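Cellulase (Bacillus sp. BG-CS10, PDB 5E09) probably hydrolyses internal beta-1,4-glucosidic bonds of cellulose with a family 5 glycoside hydrolase domain, followed in the chain by an X2 module and a family 46 carbohydrate-binding module. Local coordinates at residues A[346-351]-A[357-362]; A[398-403]-A[427-432]; A[371-376]-A[391-396]. One frame throughout, in Å; residues are numbered along the deposited sequence.

Interaction 1: A[346-351]-A[357-362]; sequences NLIHVR and RDQDIQ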
loop_
_atom_site.group_PDB
_atom_site.type_symbol
_atom_site.label_atom_id
_atom_site.label_comp_id
_atom_site.label_asym_id
_atom_site.label_seq_id
_atom_site.Cartn_x
_atom_site.Cartn_y
_atom_site.Cartn_z
ATOM N N ASN A 346 -11.241 -15.736 -2.634
ATOM C CA ASN A 346 -11.518 -15.489 -4.043
ATOM C C ASN A 346 -11.180 -16.734 -4.854
ATOM O O ASN A 346 -11.151 -16.706 -6.081
ATOM C CB ASN A 346 -10.734 -14.279 -4.561
ATOM C CG ASN A 346 -9.268 -14.591 -4.795
ATOM O OD1 ASN A 346 -8.619 -15.226 -3.969
ATOM N ND2 ASN A 346 -8.744 -14.152 -5.927
ATOM N N LEU A 347 -10.920 -17.828 -4.144
ATOM C CA LEU A 347 -10.547 -19.090 -4.763
ATOM C C LEU A 347 -11.564 -20.188 -4.458
ATOM O O LEU A 347 -12.107 -20.259 -3.356
ATOM C CB LEU A 347 -9.165 -19.538 -4.279
ATOM C CG LEU A 347 -8.000 -18.556 -4.418
ATOM C CD1 LEU A 347 -6.722 -19.195 -3.899
ATOM C CD2 LEU A 347 -7.828 -18.096 -5.864
ATOM N N ILE A 348 -11.806 -21.041 -5.448
ATOM C CA ILE A 348 -12.565 -22.269 -5.269
ATOM C C ILE A 348 -11.694 -23.446 -5.686
ATOM O O ILE A 348 -11.365 -23.593 -6.865
ATOM C CB ILE A 348 -13.845 -22.279 -6.106
ATOM C CG1 ILE A 348 -14.762 -21.129 -5.702
ATOM C CG2 ILE A 348 -14.560 -23.617 -5.975
ATOM C CD1 ILE A 348 -15.947 -20.971 -6.626
ATOM N N HIS A 349 -11.318 -24.283 -4.727
ATOM C CA HIS A 349 -10.453 -25.417 -5.023
ATOM C C HIS A 349 -11.226 -26.707 -5.253
ATOM O O HIS A 349 -12.109 -27.070 -4.478
ATOM C CB HIS A 349 -9.442 -25.633 -3.897
ATOM C CG HIS A 349 -8.552 -24.451 -3.654
ATOM N ND1 HIS A 349 -8.871 -23.460 -2.758
ATOM C CD2 HIS A 349 -7.368 -24.105 -4.208
ATOM C CE1 HIS A 349 -7.909 -22.550 -2.758
ATOM N NE2 HIS A 349 -6.991 -22.913 -3.629
ATOM N N VAL A 350 -10.870 -27.397 -6.326
ATOM C CA VAL A 350 -11.398 -28.716 -6.606
ATOM C C VAL A 350 -10.234 -29.673 -6.839
ATOM O O VAL A 350 -9.380 -29.432 -7.692
ATOM C CB VAL A 350 -12.331 -28.698 -7.827
ATOM C CG1 VAL A 350 -12.659 -30.110 -8.278
ATOM C CG2 VAL A 350 -13.604 -27.911 -7.513
ATOM N N ARG A 351 -10.189 -30.749 -6.065
ATOM C CA ARG A 351 -9.127 -31.735 -6.209
ATOM C C ARG A 351 -9.304 -32.541 -7.490
ATOM O O ARG A 351 -10.339 -33.164 -7.696
ATOM C CB ARG A 351 -9.091 -32.660 -4.995
ATOM C CG ARG A 351 -8.344 -32.073 -3.815
ATOM C CD ARG A 351 -6.848 -32.039 -4.089
ATOM N NE ARG A 351 -6.253 -33.363 -3.959
ATOM C CZ ARG A 351 -5.377 -33.694 -3.018
ATOM N NH1 ARG A 351 -4.974 -32.787 -2.137
ATOM N NH2 ARG A 351 -4.892 -34.926 -2.968
ATOM N N ARG A 357 -17.985 -32.611 -6.107
ATOM C CA ARG A 357 -19.180 -32.487 -5.291
ATOM C C ARG A 357 -19.592 -31.032 -5.139
ATOM O O ARG A 357 -18.810 -30.132 -5.450
ATOM C CB ARG A 357 -18.939 -33.131 -3.922
ATOM C CG ARG A 357 -17.778 -32.516 -3.157
ATOM C CD ARG A 357 -17.500 -33.232 -1.838
ATOM N NE ARG A 357 -16.428 -32.556 -1.119
ATOM C CZ ARG A 357 -16.613 -31.490 -0.345
ATOM N NH1 ARG A 357 -17.830 -30.977 -0.192
ATOM N NH2 ARG A 357 -15.583 -30.924 0.269
ATOM N N ASP A 358 -20.826 -30.814 -4.685
ATOM C CA ASP A 358 -21.321 -29.479 -4.356
ATOM C C ASP A 358 -20.326 -28.784 -3.429
ATOM O O ASP A 358 -19.699 -29.439 -2.596
ATOM C CB ASP A 358 -22.698 -29.552 -3.682
ATOM C CG ASP A 358 -23.839 -29.841 -4.662
ATOM O OD1 ASP A 358 -23.629 -29.804 -5.894
ATOM O OD2 ASP A 358 -24.966 -30.096 -4.187
ATOM N N GLN A 359 -20.171 -27.468 -3.564
ATOM C CA GLN A 359 -19.223 -26.747 -2.716
ATOM C C GLN A 359 -19.814 -25.465 -2.153
ATOM O O GLN A 359 -20.360 -24.650 -2.891
ATOM C CB GLN A 359 -17.940 -26.422 -3.488
ATOM C CG GLN A 359 -17.173 -27.643 -3.968
ATOM C CD GLN A 359 -15.717 -27.621 -3.547
ATOM O OE1 GLN A 359 -15.166 -26.564 -3.223
ATOM N NE2 GLN A 359 -15.085 -28.791 -3.542
ATOM N N ASP A 360 -19.697 -25.296 -0.840
ATOM C CA ASP A 360 -20.216 -24.110 -0.165
ATOM C C ASP A 360 -19.156 -23.019 -0.070
ATOM O O ASP A 360 -17.959 -23.305 -0.025
ATOM C CB ASP A 360 -20.725 -24.468 1.233
ATOM C CG ASP A 360 -22.091 -25.136 1.205
ATOM O OD1 ASP A 360 -22.527 -25.563 0.115
ATOM O OD2 ASP A 360 -22.728 -25.237 2.275
ATOM N N ILE A 361 -19.615 -21.770 -0.040
ATOM C CA ILE A 361 -18.756 -20.588 -0.048
ATOM C C ILE A 361 -19.391 -19.485 0.786
ATOM O O ILE A 361 -20.504 -19.045 0.498
ATOM C CB ILE A 361 -18.523 -20.034 -1.473
ATOM C CG1 ILE A 361 -17.926 -21.097 -2.396
ATOM C CG2 ILE A 361 -17.628 -18.805 -1.425
ATOM C CD1 ILE A 361 -18.202 -20.835 -3.854
ATOM N N GLN A 362 -18.681 -19.029 1.809
ATOM C CA GLN A 362 -19.217 -18.006 2.693
ATOM C C GLN A 362 -19.057 -16.623 2.068
ATOM O O GLN A 362 -17.945 -16.169 1.803
ATOM C CB GLN A 362 -18.532 -18.072 4.064
ATOM C CG GLN A 362 -19.002 -17.023 5.060
ATOM C CD GLN A 362 -20.444 -17.224 5.488
ATOM O OE1 GLN A 362 -21.262 -16.306 5.389
ATOM N NE2 GLN A 362 -20.764 -18.425 5.970
#
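Ile348 is the first residue of 346-351 to meet the facing strand: its CD1 lies 3.6 Å from Ile361 CD1, and its CG1 is 3.9 Å from that same methyl. The two isoleucine side chains cross at about a right angle. In each, CG1 is anti to the carbonyl carbon (chi1 -61° in Ile348), which sends the long branch, rather than CG2, into the meeting point. The CG2 branch of Ile348 instead runs past the Gln359 side chain, the two extending in opposite directions. At His349 the backbone takes over, because the imidazole turns from the facing strand; the carbonyl O of His349 stands 3.8 Å from Gln359 CD, and the amide there may form a hydrogen bond, depending on which way round it is turned. Val350 closes the series, with CG2 beside the Gln359 amide end. With an alanine here in place of Gln359, the His349 carbonyl would probably lose its polar neighbour and a gap would open beside Ile348 and Val350. The strands run nearly antiparallel, at 159°, yet their axes come no closer than 9.1 Å, too far for backbone pairing. Strand 347-351 pairs with 425-432, whereas 359-364 belongs to the other sheet, next to 392-395. Side chains meeting across two such sheets are characteristic of a beta-sandwich, consistent with the immunoglobulin-like fold of the E-set clan to which the X2 module belongs.

Interaction 2: A[398-403]-A[427-432]; sequences DALTAL and FQLQNV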
loop_
_atom_site.group_PDB
_atom_site.type_symbol
_atom_site.label_atom_id
_atom_site.label_comp_id
_atom_site.label_asym_id
_atom_site.label_seq_id
_atom_site.Cartn_x
_atom_site.Cartn_y
_atom_site.Cartn_z
ATOM N N ASP A 398 -22.526 -30.305 -10.945
ATOM C CA ASP A 398 -22.606 -30.387 -12.401
ATOM C C ASP A 398 -22.041 -29.136 -13.074
ATOM O O ASP A 398 -21.411 -29.227 -14.127
ATOM C CB ASP A 398 -24.048 -30.618 -12.844
ATOM C CG ASP A 398 -24.596 -31.942 -12.356
ATOM O OD1 ASP A 398 -23.802 -32.899 -12.226
ATOM O OD2 ASP A 398 -25.817 -32.024 -12.100
ATOM N N ALA A 399 -22.268 -27.972 -12.472
ATOM C CA ALA A 399 -21.695 -26.732 -12.991
ATOM C C ALA A 399 -20.163 -26.770 -12.909
ATOM O O ALA A 399 -19.464 -26.449 -13.873
ATOM C CB ALA A 399 -22.243 -25.539 -12.235
ATOM N N LEU A 400 -19.652 -27.173 -11.750
ATOM C CA LEU A 400 -18.215 -27.309 -11.562
ATOM C C LEU A 400 -17.648 -28.300 -12.573
ATOM O O LEU A 400 -16.641 -28.024 -13.219
ATOM C CB LEU A 400 -17.898 -27.748 -10.131
ATOM C CG LEU A 400 -18.307 -26.731 -9.061
ATOM C CD1 LEU A 400 -18.210 -27.319 -7.663
ATOM C CD2 LEU A 400 -17.462 -25.476 -9.171
ATOM N N THR A 401 -18.316 -29.439 -12.733
ATOM C CA THR A 401 -17.891 -30.434 -13.711
ATOM C C THR A 401 -17.811 -29.833 -15.113
ATOM O O THR A 401 -16.799 -29.968 -15.800
ATOM C CB THR A 401 -18.840 -31.646 -13.732
ATOM O OG1 THR A 401 -18.758 -32.328 -12.478
ATOM C CG2 THR A 401 -18.461 -32.618 -14.849
ATOM N N ALA A 402 -18.877 -29.156 -15.523
ATOM C CA ALA A 402 -18.951 -28.572 -16.855
ATOM C C ALA A 402 -17.851 -27.533 -17.080
ATOM O O ALA A 402 -17.285 -27.445 -18.173
ATOM C CB ALA A 402 -20.330 -27.947 -17.082
ATOM N N LEU A 403 -17.542 -26.761 -16.041
ATOM C CA LEU A 403 -16.578 -25.666 -16.154
ATOM C C LEU A 403 -15.124 -26.121 -16.124
ATOM O O LEU A 403 -14.213 -25.351 -16.424
ATOM C CB LEU A 403 -16.803 -24.652 -15.033
ATOM C CG LEU A 403 -18.066 -23.809 -15.150
ATOM C CD1 LEU A 403 -18.386 -23.147 -13.820
ATOM C CD2 LEU A 403 -17.895 -22.771 -16.236
ATOM N N PHE A 427 -14.468 -15.277 -8.336
ATOM C CA PHE A 427 -13.918 -16.549 -7.891
ATOM C C PHE A 427 -13.052 -17.182 -8.970
ATOM O O PHE A 427 -13.494 -17.356 -10.108
ATOM C CB PHE A 427 -15.033 -17.522 -7.507
ATOM C CG PHE A 427 -15.857 -17.067 -6.342
ATOM C CD1 PHE A 427 -15.333 -17.082 -5.058
ATOM C CD2 PHE A 427 -17.156 -16.637 -6.526
ATOM C CE1 PHE A 427 -16.092 -16.667 -3.977
ATOM C CE2 PHE A 427 -17.926 -16.223 -5.451
ATOM C CZ PHE A 427 -17.392 -16.236 -4.177
ATOM N N GLN A 428 -11.823 -17.528 -8.606
ATOM C CA GLN A 428 -10.965 -18.329 -9.465
ATOM C C GLN A 428 -11.227 -19.805 -9.167
ATOM O O GLN A 428 -11.035 -20.259 -8.040
ATOM C CB GLN A 428 -9.485 -17.985 -9.240
ATOM C CG GLN A 428 -9.189 -16.487 -9.164
ATOM C CD GLN A 428 -9.284 -15.788 -10.511
ATOM O OE1 GLN A 428 -8.701 -16.236 -11.500
ATOM N NE2 GLN A 428 -10.012 -14.678 -10.553
ATOM N N LEU A 429 -11.684 -20.548 -10.168
ATOM C CA LEU A 429 -11.949 -21.974 -10.000
ATOM C C LEU A 429 -10.666 -22.768 -10.246
ATOM O O LEU A 429 -10.285 -23.017 -11.392
ATOM C CB LEU A 429 -13.069 -22.425 -10.941
ATOM C CG LEU A 429 -13.499 -23.894 -10.938
ATOM C CD1 LEU A 429 -13.768 -24.394 -9.527
ATOM C CD2 LEU A 429 -14.735 -24.069 -11.807
ATOM N N GLN A 430 -9.998 -23.149 -9.158
ATOM C CA GLN A 430 -8.702 -23.815 -9.238
ATOM C C GLN A 430 -8.815 -25.340 -9.217
ATOM O O GLN A 430 -9.280 -25.916 -8.233
ATOM C CB GLN A 430 -7.800 -23.368 -8.078
ATOM C CG GLN A 430 -7.552 -21.868 -7.977
ATOM C CD GLN A 430 -6.832 -21.306 -9.191
ATOM O OE1 GLN A 430 -7.389 -20.499 -9.933
ATOM N NE2 GLN A 430 -5.592 -21.730 -9.396
ATOM N N ASN A 431 -8.379 -25.991 -10.295
ATOM C CA ASN A 431 -8.191 -27.438 -10.286
ATOM C C ASN A 431 -6.819 -27.753 -9.705
ATOM O O ASN A 431 -5.803 -27.466 -10.328
ATOM C CB ASN A 431 -8.320 -28.025 -11.700
ATOM C CG ASN A 431 -8.591 -29.530 -11.697
ATOM O OD1 ASN A 431 -8.952 -30.108 -10.668
ATOM N ND2 ASN A 431 -8.424 -30.166 -12.855
ATOM N N VAL A 432 -6.776 -28.329 -8.512
ATOM C CA VAL A 432 -5.486 -28.576 -7.889
ATOM C C VAL A 432 -5.185 -30.049 -7.688
ATOM O O VAL A 432 -6.076 -30.902 -7.678
ATOM C CB VAL A 432 -5.375 -27.872 -6.517
ATOM C CG1 VAL A 432 -5.563 -26.373 -6.676
ATOM C CG2 VAL A 432 -6.387 -28.444 -5.542
#
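Leu400 and Leu403 of helix 397-403 pack against Leu429 of strand 425-432 in an apolar helix-on-strand contact, buried within the X2 module. The evidence is a three-leucine cluster with no hydrogen bond between the segments. Leu400 CD2 approaches both methyls of the strand residue, lying 3.9 Å from Leu429 CD1 and 4.0 Å from Leu429 CD2, and the two side chains cross obliquely. Leu403 touches with the root of its side chain: its CB is 3.9 Å from Leu429 CD2. Leu429 is therefore gripped through both branches, CD1 meeting the first helix leucine and CD2 meeting both. Its CG is anti to the backbone N (chi1 179°), a setting that extends the forked end from the strand to the helix. The helical spacing explains why two leucines serve one partner. Leu400 and Leu403 are three residues apart and so fall on the same face, and the bond from Leu403 N to Ala399 O, 2.9 Å, supports a helical turn joining the two. On the strand, alternation gives the flanking Gln428 and Gln430 to the other side of the sheet, where both side chains reach Thr411. Ile348 and Ala413, from the strands that border 425-432 in its sheet, touch Leu429 as well, and Met404, next in the chain after Leu403, adds to its cover. Leu400 also rests on Ile356 and on Gln359 of the opposing sheet, which places the helix against residues from both layers of the sandwich.

Interaction 3: A[371-376]-A[391-396]; sequences TGLQVD and DVLTMK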
loop_
_atom_site.group_PDB
_atom_site.type_symbol
_atom_site.label_atom_id
_atom_site.label_comp_id
_atom_site.label_asym_id
_atom_site.label_seq_id
_atom_site.Cartn_x
_atom_site.Cartn_y
_atom_site.Cartn_z
ATOM N N THR A 371 -27.279 -10.956 -6.903
ATOM C CA THR A 371 -28.301 -10.908 -7.947
ATOM C C THR A 371 -28.059 -11.905 -9.086
ATOM O O THR A 371 -28.962 -12.167 -9.879
ATOM C CB THR A 371 -28.421 -9.504 -8.554
ATOM O OG1 THR A 371 -27.171 -9.122 -9.136
ATOM C CG2 THR A 371 -28.819 -8.499 -7.487
ATOM N N GLY A 372 -26.848 -12.450 -9.173
ATOM C CA GLY A 372 -26.544 -13.456 -10.176
ATOM C C GLY A 372 -25.093 -13.920 -10.204
ATOM O O GLY A 372 -24.232 -13.349 -9.533
ATOM N N LEU A 373 -24.838 -14.979 -10.967
ATOM C CA LEU A 373 -23.483 -15.430 -11.281
ATOM C C LEU A 373 -23.294 -15.446 -12.789
ATOM O O LEU A 373 -24.251 -15.663 -13.534
ATOM C CB LEU A 373 -23.205 -16.829 -10.721
ATOM C CG LEU A 373 -23.281 -17.059 -9.212
ATOM C CD1 LEU A 373 -22.780 -18.459 -8.868
ATOM C CD2 LEU A 373 -22.494 -15.995 -8.458
ATOM N N GLN A 374 -22.062 -15.233 -13.235
ATOM C CA GLN A 374 -21.748 -15.271 -14.658
ATOM C C GLN A 374 -20.424 -15.971 -14.922
ATOM O O GLN A 374 -19.519 -15.936 -14.100
ATOM C CB GLN A 374 -21.706 -13.860 -15.245
ATOM C CG GLN A 374 -23.050 -13.163 -15.295
ATOM C CD GLN A 374 -23.129 -12.122 -16.402
ATOM O OE1 GLN A 374 -22.107 -11.620 -16.874
ATOM N NE2 GLN A 374 -24.348 -11.806 -16.835
ATOM N N VAL A 375 -20.327 -16.628 -16.070
ATOM C CA VAL A 375 -19.056 -17.125 -16.577
ATOM C C VAL A 375 -18.938 -16.663 -18.025
ATOM O O VAL A 375 -19.838 -16.913 -18.832
ATOM C CB VAL A 375 -18.941 -18.659 -16.500
ATOM C CG1 VAL A 375 -17.675 -19.134 -17.212
ATOM C CG2 VAL A 375 -18.962 -19.133 -15.055
ATOM N N ASP A 376 -17.842 -15.978 -18.343
ATOM C CA ASP A 376 -17.629 -15.423 -19.677
ATOM C C ASP A 376 -18.792 -14.527 -20.107
ATOM O O ASP A 376 -19.208 -14.558 -21.264
ATOM C CB ASP A 376 -17.430 -16.540 -20.709
ATOM C CG ASP A 376 -16.271 -17.460 -20.366
ATOM O OD1 ASP A 376 -15.205 -16.959 -19.944
ATOM O OD2 ASP A 376 -16.430 -18.689 -20.521
ATOM N N ASP A 391 -26.454 -16.324 3.040
ATOM C CA ASP A 391 -25.278 -15.631 2.549
ATOM C C ASP A 391 -24.291 -16.700 2.134
ATOM O O ASP A 391 -23.137 -16.414 1.815
ATOM C CB ASP A 391 -24.675 -14.747 3.641
ATOM C CG ASP A 391 -24.248 -15.538 4.862
ATOM O OD1 ASP A 391 -24.418 -16.774 4.860
ATOM O OD2 ASP A 391 -23.741 -14.921 5.823
ATOM N N VAL A 392 -24.758 -17.943 2.154
ATOM C CA VAL A 392 -23.904 -19.067 1.829
ATOM C C VAL A 392 -24.217 -19.457 0.386
ATOM O O VAL A 392 -25.340 -19.844 0.064
ATOM C CB VAL A 392 -24.166 -20.268 2.754
ATOM C CG1 VAL A 392 -23.307 -21.453 2.340
ATOM C CG2 VAL A 392 -23.902 -19.888 4.203
ATOM N N LEU A 393 -23.211 -19.355 -0.475
ATOM C CA LEU A 393 -23.330 -19.700 -1.883
ATOM C C LEU A 393 -22.913 -21.143 -2.158
ATOM O O LEU A 393 -21.823 -21.551 -1.801
ATOM C CB LEU A 393 -22.474 -18.749 -2.721
ATOM C CG LEU A 393 -22.360 -19.049 -4.215
ATOM C CD1 LEU A 393 -23.711 -18.853 -4.903
ATOM C CD2 LEU A 393 -21.286 -18.180 -4.860
ATOM N N THR A 394 -23.764 -21.915 -2.814
ATOM C CA THR A 394 -23.377 -23.258 -3.212
ATOM C C THR A 394 -23.195 -23.376 -4.726
ATOM O O THR A 394 -24.114 -23.070 -5.498
ATOM C CB THR A 394 -24.412 -24.297 -2.753
ATOM O OG1 THR A 394 -24.567 -24.223 -1.330
ATOM C CG2 THR A 394 -23.964 -25.701 -3.146
HETATM N N MSE A 395 -22.000 -23.805 -5.138
HETATM C CA MSE A 395 -21.760 -24.223 -6.519
HETATM C C MSE A 395 -22.144 -25.688 -6.671
HETATM O O MSE A 395 -21.636 -26.555 -5.946
HETATM C CB MSE A 395 -20.294 -24.026 -6.931
HETATM C CG MSE A 395 -19.825 -22.589 -6.913
HETATM SE SE MSE A 395 -20.971 -21.398 -7.948
HETATM C CE MSE A 395 -20.977 -22.389 -9.628
ATOM N N LYS A 396 -23.037 -25.962 -7.614
ATOM C CA LYS A 396 -23.505 -27.320 -7.837
ATOM C C LYS A 396 -22.449 -28.135 -8.574
ATOM O O LYS A 396 -21.713 -27.604 -9.408
ATOM C CB LYS A 396 -24.824 -27.317 -8.616
ATOM C CG LYS A 396 -25.921 -26.451 -7.995
ATOM C CD LYS A 396 -26.391 -26.995 -6.659
ATOM C CE LYS A 396 -26.930 -28.410 -6.798
ATOM N NZ LYS A 396 -27.518 -28.936 -5.534
#
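The hydrophobic interior of the X2 beta-sandwich contains this contact, in which Leu373 of strand 370-375 faces Leu393 and Met395 of strand 392-395, a strand of the opposite sheet. One methyl does the touching: Leu373 CD1 lies 3.6 Å from the selenium, SE, of Met395 and 4.1 Å from Leu393 CD1. Both pairs of side chains meet tip to tip, each reaching from its own sheet into the space between them. Leu393 has its CG anti to the backbone N (chi1 174°), extending CD1 to the meeting point. Met395, present as selenomethionine, arrives differently; its chain is folded at chi2 (-53°) and again at chi3 (-53°), and this curl brings the selenium, rather than the terminal methyl CE, up to Leu373. The two partners sit two residues apart on their strand and so share its inward face, while Thr394 between them points away and bonds through OG1 to Asp360. Tyr386 touches Leu373, Leu393 and Met395, and Ile415 packs on both Leu373 and Met395. Just before Leu373, Thr371 and Gly372 both oppose Gln418, forming a classic beta bulge in strand 370-375. The chemistry is purely apolar: no hydrogen bond joins the segments, and the three touching residues are buried. Cohesion here is therefore likely to rest on van der Waals contact and the exclusion of water, with the polarisable selenium occupying the place of a methionine sulfur.

Overall arrangement
All three interactions lie in the X2 module, on one side of the chain's centre. Along the chain interaction 1 closes first, interaction 3 follows, and interaction 2 comes last. Their centres are about 8 Å (1 and 2), 11 Å (1 and 3) and 12 Å (2 and 3) apart. Leu400 CD2 lies 3.9 Å from Met395 CB, and Phe427 CE2 3.9 Å from Leu393 CD2, so interactions 2 and 3 adjoin in one interior. Interactions 1 and 3 bridge the same two sheets; Ile361 O and Leu393 N, 2.9 Å apart, probably bond their neighbouring strands. Strands 347-351 and 425-432 tie interaction 1 to interaction 2, while helix 397-403 directly follows strand 392-395. Together they unite both sheets and the helix.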